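PDB 5GXX: glucanase from Clostridium thermocellum, which probably hydrolyses internal beta-1,4-glucosidic bonds of cellulose as a family 9 endoglucanase of the cellulosome, its catalytic domain followed by a carbohydrate-binding module. Local coordinates for residues Y483-D488 / D570-G575; T461-L466 / L552-A557; F447-A452 / A581-M586. The protein carries 1 engineered substitution. One frame throughout, in Å; residues are numbered along the deposited sequence.

Contact 1: Y483-D488 / D570-G575; sequences YNYYMD and DFSYQG. With CA (calcium ion), chain D.
Tyr486 and Ser572 exchange two hydrogen bonds where the end of strand 481-488 meets the loop 570-575, at the calcium site of the beta-sandwich cellulose-binding module. Residues 571-573 have helical backbone angles without regular helical bonds, and the CA atoms come nearest each other at Met487 and Asp570, 4.1 Å apart. Ser572 N gives a hydrogen bond to Tyr486 O (3.0 Å), while Tyr486 N returns a nearly straight one to Ser572 OG (2.8 Å, 174° at the hydrogen), the hydroxyl standing in for a backbone carbonyl. Ser572 OG sits beside its own backbone N (chi1 -62°), which turns the hydroxyl to Tyr486 N. The same hydroxyl hydrogen-bonds the carbonyl O of Tyr585, so Ser572 OG both accepts and donates. The CB of Ser572 meanwhile sits over one face of the Tyr485 ring, 3.8 Å from its centroid, in a CH-pi contact. On the other side of the strand the rings of Tyr486 and Phe571 run side by side with their planes nearly perpendicular, meeting obliquely through Tyr486 CD2 and Phe571 CD1.

Asp570 does double duty. Its OD1 binds the calcium ion at 2.3 Å and takes the N-H of Asp488 from above the carboxylate plane, so one oxygen ties the strand's last residue to the metal. Asp488 contributes its backbone O; Glu491, Asp566 and Asn569 complete the protein ligands, and the Asp488 carboxylate turns instead to Thr490. The second oxygen, Asp570 OD2, accepts from the calcium-bound water and from another water, which lies in the plane of the Tyr485 ring and hydrogen-bonds Tyr485 OH at 2.6 Å.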
# COMPACT_ATOMS: atom_id res chain seq x y z
N TYR A 483 17.38 20.40 -6.35
CA TYR A 483 17.24 20.65 -7.76
C TYR A 483 16.40 21.90 -7.98
O TYR A 483 15.64 22.32 -7.10
CB TYR A 483 16.67 19.44 -8.50
CG TYR A 483 15.27 19.01 -8.09
CD1 TYR A 483 14.15 19.64 -8.62
CD2 TYR A 483 15.07 17.96 -7.19
CE1 TYR A 483 12.87 19.24 -8.29
CE2 TYR A 483 13.79 17.54 -6.85
CZ TYR A 483 12.70 18.19 -7.40
OH TYR A 483 11.42 17.81 -7.06
N ASN A 484 16.54 22.49 -9.17
CA ASN A 484 15.84 23.73 -9.48
C ASN A 484 14.85 23.58 -10.63
O ASN A 484 15.10 22.83 -11.59
CB ASN A 484 16.86 24.82 -9.83
CG ASN A 484 17.77 25.19 -8.68
OD1 ASN A 484 17.53 24.86 -7.52
ND2 ASN A 484 18.84 25.93 -9.00
N TYR A 485 13.71 24.27 -10.51
CA TYR A 485 12.72 24.35 -11.57
C TYR A 485 12.63 25.81 -12.03
O TYR A 485 12.19 26.67 -11.27
CB TYR A 485 11.33 23.87 -11.10
CG TYR A 485 10.32 23.82 -12.23
CD1 TYR A 485 9.54 24.94 -12.54
CD2 TYR A 485 10.15 22.67 -13.00
CE1 TYR A 485 8.64 24.91 -13.60
CE2 TYR A 485 9.24 22.63 -14.05
CZ TYR A 485 8.50 23.75 -14.35
OH TYR A 485 7.62 23.65 -15.41
N TYR A 486 13.05 26.07 -13.27
CA TYR A 486 13.15 27.42 -13.81
C TYR A 486 11.98 27.79 -14.72
O TYR A 486 11.55 26.99 -15.56
CB TYR A 486 14.43 27.58 -14.64
CG TYR A 486 15.72 27.35 -13.90
CD1 TYR A 486 16.34 28.38 -13.20
CD2 TYR A 486 16.34 26.11 -13.93
CE1 TYR A 486 17.54 28.19 -12.53
CE2 TYR A 486 17.55 25.91 -13.27
CZ TYR A 486 18.13 26.95 -12.57
OH TYR A 486 19.33 26.73 -11.92
N MET A 487 11.53 29.03 -14.56
CA MET A 487 10.40 29.58 -15.30
C MET A 487 10.75 30.94 -15.89
O MET A 487 11.59 31.65 -15.34
CB MET A 487 9.22 29.79 -14.34
CG MET A 487 8.79 28.55 -13.60
SD MET A 487 7.84 29.02 -12.14
CE MET A 487 9.14 29.23 -10.91
N ASP A 488 10.05 31.29 -16.97
CA ASP A 488 10.08 32.65 -17.50
C ASP A 488 8.73 33.27 -17.14
O ASP A 488 7.68 32.77 -17.54
CB ASP A 488 10.29 32.60 -19.02
CG ASP A 488 10.44 33.98 -19.64
OD1 ASP A 488 9.94 34.96 -19.06
OD2 ASP A 488 11.06 34.08 -20.72
N ASP A 570 9.09 28.28 -20.29
CA ASP A 570 9.79 28.00 -19.04
C ASP A 570 10.92 26.99 -19.29
O ASP A 570 10.69 25.95 -19.91
CB ASP A 570 8.82 27.44 -18.00
CG ASP A 570 7.78 28.46 -17.58
OD1 ASP A 570 7.79 29.64 -18.03
OD2 ASP A 570 6.91 28.06 -16.76
N PHE A 571 12.12 27.34 -18.84
CA PHE A 571 13.32 26.54 -19.08
C PHE A 571 13.15 25.08 -18.65
O PHE A 571 13.52 24.16 -19.37
CB PHE A 571 14.53 27.17 -18.38
CG PHE A 571 15.82 26.39 -18.53
CD1 PHE A 571 16.15 25.40 -17.62
CD2 PHE A 571 16.70 26.66 -19.57
CE1 PHE A 571 17.34 24.69 -17.74
CE2 PHE A 571 17.89 25.96 -19.71
CZ PHE A 571 18.21 24.97 -18.80
N SER A 572 12.55 24.86 -17.48
CA SER A 572 12.43 23.49 -16.98
C SER A 572 11.25 22.68 -17.51
O SER A 572 11.17 21.49 -17.26
CB SER A 572 12.45 23.50 -15.46
OG SER A 572 13.69 24.03 -15.03
N TYR A 573 10.35 23.33 -18.25
CA TYR A 573 9.25 22.63 -18.91
C TYR A 573 9.66 21.96 -20.21
O TYR A 573 8.93 21.10 -20.72
CB TYR A 573 8.14 23.64 -19.20
CG TYR A 573 6.73 23.09 -19.24
CD1 TYR A 573 6.13 22.59 -18.09
CD2 TYR A 573 5.98 23.13 -20.41
CE1 TYR A 573 4.81 22.13 -18.12
CE2 TYR A 573 4.68 22.68 -20.45
CZ TYR A 573 4.09 22.18 -19.30
OH TYR A 573 2.78 21.73 -19.34
N GLN A 574 10.81 22.34 -20.75
CA GLN A 574 11.21 21.88 -22.08
C GLN A 574 11.24 20.37 -22.17
O GLN A 574 11.88 19.72 -21.34
CB GLN A 574 12.60 22.39 -22.45
CG GLN A 574 12.78 23.88 -22.43
CD GLN A 574 14.22 24.26 -22.77
OE1 GLN A 574 14.99 24.67 -21.90
NE2 GLN A 574 14.58 24.11 -24.04
N GLY A 575 10.56 19.82 -23.17
CA GLY A 575 10.61 18.39 -23.44
C GLY A 575 9.79 17.50 -22.52
O GLY A 575 9.68 16.30 -22.78
CA CA D . 6.20 31.27 -18.49
O HOH W 1 6.04 25.76 -15.59
O HOH W 2 5.39 30.34 -16.46

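Contact 2: T461-L466 / L552-A557; sequences TEIKAL and LQFRIA
The Phe554 ring carries Ile463 on one face: Ile463 CB stands 3.9 Å from the ring centroid, displaced toward the rim, in a CH-pi contact with CG1 and CG2 spread over neighbouring ring carbons. Phe554 CG lies between its own backbone N and carbonyl carbon (chi1 59°), a torsion that swings the ring across to the neighbouring strand. Ala465 CB approaches the same ring obliquely. The other flat group is the Arg555 guanidinium, which meets Glu462 at its edge. In a salt bridge, NE and NH2 both donate to the single oxygen Glu462 OE1, each 2.9 Å from it and with that oxygen almost exactly in the guanidinium plane. Seen from the carboxylate, NH2 comes on the syn side and NE on the anti side, both about 30° out of plane on the same face; the two planes are turned 33° apart.

These pairs stand on opposite faces of two antiparallel neighbours in one sheet of the module's beta-sandwich. Ile463-Phe554, like Thr461-Ile556 and Ala465-Leu552, is a hydrogen-bonded pair, and its side chains face the interior, against Tyr483 and Tyr485 of the opposing sheet. Each of these three pairs is joined by two backbone bonds; Ile463 N to Phe554 O is 2.8 Å. Glu462-Arg555 and Lys464-Gln553 are the non-hydrogen-bonded pairs between them, on the outer face. There the start of the Lys464 chain lies alongside Gln553, Lys464 CB 4.0 Å from Gln553 CG.

Glu462 OE2, the oxygen not held by the arginine, accepts from Asn454 ND2 on the adjacent strand. Arg555 also makes a cation-pi contact with Phe460 and packs on Asp514 of the second subunit.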
# COMPACT_ATOMS: atom_id res chain seq x y z
N THR A 461 0.95 25.02 -13.63
CA THR A 461 1.71 23.83 -14.03
C THR A 461 1.88 22.95 -12.79
O THR A 461 2.26 23.46 -11.75
CB THR A 461 3.11 24.23 -14.53
OG1 THR A 461 2.98 24.92 -15.78
CG2 THR A 461 3.99 23.01 -14.77
N GLU A 462 1.63 21.65 -12.91
CA GLU A 462 1.90 20.75 -11.80
C GLU A 462 2.87 19.68 -12.28
O GLU A 462 2.62 19.02 -13.29
CB GLU A 462 0.61 20.11 -11.29
CG GLU A 462 0.81 19.27 -10.04
CD GLU A 462 -0.50 18.76 -9.50
OE1 GLU A 462 -1.16 19.49 -8.73
OE2 GLU A 462 -0.87 17.62 -9.87
N ILE A 463 3.96 19.54 -11.53
CA ILE A 463 5.06 18.65 -11.91
C ILE A 463 5.14 17.48 -10.94
O ILE A 463 5.03 17.66 -9.73
CB ILE A 463 6.41 19.43 -11.85
CG1 ILE A 463 6.45 20.62 -12.82
CG2 ILE A 463 7.59 18.50 -12.14
CD1 ILE A 463 6.18 20.26 -14.26
N LYS A 464 5.31 16.27 -11.47
CA LYS A 464 5.76 15.13 -10.68
C LYS A 464 7.27 15.00 -10.92
O LYS A 464 7.71 14.87 -12.07
CB LYS A 464 5.01 13.85 -11.07
CG LYS A 464 5.53 12.60 -10.40
CD LYS A 464 4.80 11.39 -10.95
CE LYS A 464 5.38 10.08 -10.44
NZ LYS A 464 4.52 8.94 -10.86
N ALA A 465 8.04 15.03 -9.84
CA ALA A 465 9.50 14.97 -9.97
C ALA A 465 10.12 13.93 -9.03
O ALA A 465 9.81 13.88 -7.85
CB ALA A 465 10.09 16.35 -9.71
N LEU A 466 11.01 13.12 -9.60
CA LEU A 466 11.70 12.08 -8.84
C LEU A 466 13.19 12.40 -8.85
O LEU A 466 13.82 12.35 -9.91
CB LEU A 466 11.48 10.72 -9.50
CG LEU A 466 10.30 9.92 -8.95
CD1 LEU A 466 8.95 10.59 -9.24
CD2 LEU A 466 10.36 8.51 -9.56
N LEU A 552 8.17 14.09 -5.44
CA LEU A 552 7.42 15.28 -5.03
C LEU A 552 6.49 15.68 -6.17
O LEU A 552 6.87 15.62 -7.35
CB LEU A 552 8.40 16.42 -4.74
CG LEU A 552 7.81 17.74 -4.24
CD1 LEU A 552 7.19 17.60 -2.88
CD2 LEU A 552 8.91 18.80 -4.19
N GLN A 553 5.26 16.10 -5.84
CA GLN A 553 4.36 16.70 -6.82
C GLN A 553 4.16 18.13 -6.35
O GLN A 553 3.67 18.37 -5.25
CB GLN A 553 3.03 15.96 -6.92
CG GLN A 553 3.16 14.59 -7.60
CD GLN A 553 1.98 13.69 -7.38
OE1 GLN A 553 0.84 14.15 -7.27
NE2 GLN A 553 2.24 12.38 -7.33
N PHE A 554 4.59 19.08 -7.17
CA PHE A 554 4.42 20.48 -6.81
C PHE A 554 3.65 21.21 -7.89
O PHE A 554 3.71 20.85 -9.07
CB PHE A 554 5.76 21.15 -6.49
CG PHE A 554 6.76 21.13 -7.63
CD1 PHE A 554 6.78 22.15 -8.57
CD2 PHE A 554 7.71 20.12 -7.72
CE1 PHE A 554 7.72 22.16 -9.59
CE2 PHE A 554 8.64 20.11 -8.74
CZ PHE A 554 8.66 21.13 -9.68
N ARG A 555 2.90 22.22 -7.45
CA ARG A 555 2.10 23.04 -8.35
C ARG A 555 2.54 24.49 -8.21
O ARG A 555 2.73 24.99 -7.09
CB ARG A 555 0.62 22.89 -7.97
CG ARG A 555 -0.34 23.67 -8.86
CD ARG A 555 -1.80 23.54 -8.40
NE ARG A 555 -2.27 22.16 -8.50
CZ ARG A 555 -3.54 21.79 -8.45
NH1 ARG A 555 -4.50 22.69 -8.33
NH2 ARG A 555 -3.86 20.50 -8.56
N ILE A 556 2.70 25.16 -9.35
CA ILE A 556 2.99 26.59 -9.41
C ILE A 556 1.81 27.22 -10.15
O ILE A 556 1.54 26.87 -11.29
CB ILE A 556 4.33 26.84 -10.12
CG1 ILE A 556 5.45 26.04 -9.42
CG2 ILE A 556 4.66 28.33 -10.17
CD1 ILE A 556 6.66 25.74 -10.30
N ALA A 557 1.07 28.10 -9.48
CA ALA A 557 -0.25 28.51 -9.97
C ALA A 557 -0.44 30.02 -9.94
O ALA A 557 -0.17 30.67 -8.94
CB ALA A 557 -1.36 27.85 -9.16
O HOH W 3 -0.56 16.53 -7.18

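Contact 3: F447-A452 / A581-M586; sequences FFVEAA and AKTKYM
The Lys582 and Phe448 side chains cross at about a right angle, at the edge of the beta-sandwich module where the short strand 581-583 pairs antiparallel with strand 447-456, the segment axes at 124°. Lys582 CD lies over one ring face, 4.0 Å from the centroid and shifted toward the rim, making a CH-pi contact. A bend about the CG-CD bond (chi3 58°) carries NZ up along the ring normal to 5.5 Å from the Phe448 centroid, at most a weak cation-pi attraction; the ammonium's firm partner is Asp445, in a salt bridge. Glu450 CG comes up at the edge of the same ring, and the Glu450 carboxylate goes on to Asn468 and Arg470.

On the opposite face Val449 and Ala451 meet Met586. Met586 crosses Val449 at about a right angle, its CE 4.1 Å from Val449 CG1, while its SD rests 3.7 Å from Ala451 CB. Tyr483, from the facing sheet, packs against both Val449 and Met586.

Between these layers the backbones are stitched by Thr583 N to Val449 O and by a reciprocal pair linking Ala451 and Ala581. Past Thr583 an ST turn, Tyr585 N to Thr583 OG1, turns the chain so that Met586 comes back onto the strand. One water links the two backbones: it accepts from Val449 N at 2.8 Å and donates to Thr583 O and to Met586 O.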
# COMPACT_ATOMS: atom_id res chain seq x y z
N PHE A 447 23.08 10.97 -10.47
CA PHE A 447 22.09 11.82 -9.81
C PHE A 447 21.39 12.66 -10.86
O PHE A 447 22.04 13.38 -11.63
CB PHE A 447 22.79 12.73 -8.80
CG PHE A 447 23.40 11.99 -7.63
CD1 PHE A 447 24.69 11.45 -7.73
CD2 PHE A 447 22.67 11.78 -6.47
CE1 PHE A 447 25.24 10.77 -6.66
CE2 PHE A 447 23.20 11.08 -5.40
CZ PHE A 447 24.49 10.56 -5.50
N PHE A 448 20.06 12.61 -10.85
CA PHE A 448 19.29 13.30 -11.88
C PHE A 448 17.82 13.32 -11.49
O PHE A 448 17.37 12.49 -10.71
CB PHE A 448 19.47 12.62 -13.24
CG PHE A 448 19.11 11.16 -13.24
CD1 PHE A 448 17.82 10.76 -13.56
CD2 PHE A 448 20.08 10.20 -12.97
CE1 PHE A 448 17.48 9.42 -13.56
CE2 PHE A 448 19.75 8.86 -12.98
CZ PHE A 448 18.45 8.47 -13.28
N VAL A 449 17.08 14.27 -12.06
CA VAL A 449 15.62 14.26 -11.94
C VAL A 449 14.93 13.58 -13.13
O VAL A 449 15.31 13.81 -14.29
CB VAL A 449 15.10 15.70 -11.84
CG1 VAL A 449 13.57 15.71 -11.87
CG2 VAL A 449 15.63 16.34 -10.58
N GLU A 450 13.92 12.78 -12.83
CA GLU A 450 12.94 12.35 -13.80
C GLU A 450 11.69 13.17 -13.51
O GLU A 450 11.28 13.27 -12.36
CB GLU A 450 12.60 10.87 -13.64
CG GLU A 450 13.80 9.93 -13.79
CD GLU A 450 13.45 8.50 -13.42
OE1 GLU A 450 13.14 8.23 -12.24
OE2 GLU A 450 13.49 7.64 -14.33
N ALA A 451 11.09 13.75 -14.55
CA ALA A 451 9.91 14.60 -14.36
C ALA A 451 8.84 14.35 -15.40
O ALA A 451 9.11 13.81 -16.46
CB ALA A 451 10.31 16.07 -14.35
N ALA A 452 7.60 14.73 -15.07
CA ALA A 452 6.46 14.63 -15.96
C ALA A 452 5.52 15.78 -15.62
O ALA A 452 5.48 16.28 -14.49
CB ALA A 452 5.75 13.29 -15.82
N ALA A 581 10.33 11.07 -17.30
CA ALA A 581 11.55 10.95 -18.09
C ALA A 581 12.65 11.77 -17.45
O ALA A 581 12.40 12.85 -16.92
CB ALA A 581 11.32 11.41 -19.50
N LYS A 582 13.89 11.27 -17.53
CA LYS A 582 15.04 12.05 -17.12
C LYS A 582 15.04 13.40 -17.85
O LYS A 582 14.76 13.47 -19.05
CB LYS A 582 16.34 11.30 -17.45
CG LYS A 582 17.60 11.99 -16.93
CD LYS A 582 18.82 11.07 -17.04
CE LYS A 582 19.03 10.62 -18.48
NZ LYS A 582 20.08 9.56 -18.56
N THR A 583 15.34 14.46 -17.11
CA THR A 583 15.45 15.78 -17.72
C THR A 583 16.71 16.50 -17.29
O THR A 583 17.02 16.62 -16.10
CB THR A 583 14.23 16.70 -17.47
OG1 THR A 583 14.56 18.02 -17.92
CG2 THR A 583 13.85 16.75 -15.97
N LYS A 584 17.41 17.05 -18.27
CA LYS A 584 18.61 17.81 -17.95
C LYS A 584 18.29 19.24 -17.56
O LYS A 584 19.17 19.95 -17.08
CB LYS A 584 19.60 17.75 -19.11
CG LYS A 584 19.16 18.57 -20.32
CD LYS A 584 19.99 18.16 -21.53
CE LYS A 584 20.07 19.29 -22.52
NZ LYS A 584 21.27 19.08 -23.38
N TYR A 585 17.03 19.65 -17.73
CA TYR A 585 16.62 21.03 -17.46
C TYR A 585 16.12 21.34 -16.04
O TYR A 585 15.71 22.47 -15.76
CB TYR A 585 15.61 21.48 -18.52
CG TYR A 585 16.07 21.25 -19.94
CD1 TYR A 585 17.05 22.06 -20.51
CD2 TYR A 585 15.50 20.25 -20.72
CE1 TYR A 585 17.47 21.86 -21.82
CE2 TYR A 585 15.91 20.05 -22.03
CZ TYR A 585 16.89 20.86 -22.57
OH TYR A 585 17.29 20.66 -23.87
N MET A 586 16.15 20.33 -15.18
CA MET A 586 15.95 20.51 -13.74
C MET A 586 17.25 20.08 -13.05
O MET A 586 17.36 18.97 -12.52
CB MET A 586 14.72 19.75 -13.22
CG MET A 586 13.40 20.21 -13.86
SD MET A 586 11.92 19.28 -13.40
CE MET A 586 11.98 19.44 -11.61
O HOH W 4 18.02 16.39 -13.56

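After the catalytic part, strand 447-456 is the first strand of the module and makes the first half of contact 3, which waits for 581-586 near the C terminus and so closes the widest loop. Within that span the chain turns into 461-466, opening contact 2, then passes to the facing sheet at 483-488, opening contact 1. Residues 552-557 close contact 2 before 570-575 close contact 1, so these two cross while both lie inside contact 3. Contacts 2 and 3 share one sheet, with Leu466 N probably bonded to Glu450 O; contact 1 ties a calcium-binding loop to the other sheet through strand 481-488, whose Tyr483 and Tyr485 pack onto Ala465 and Ile463.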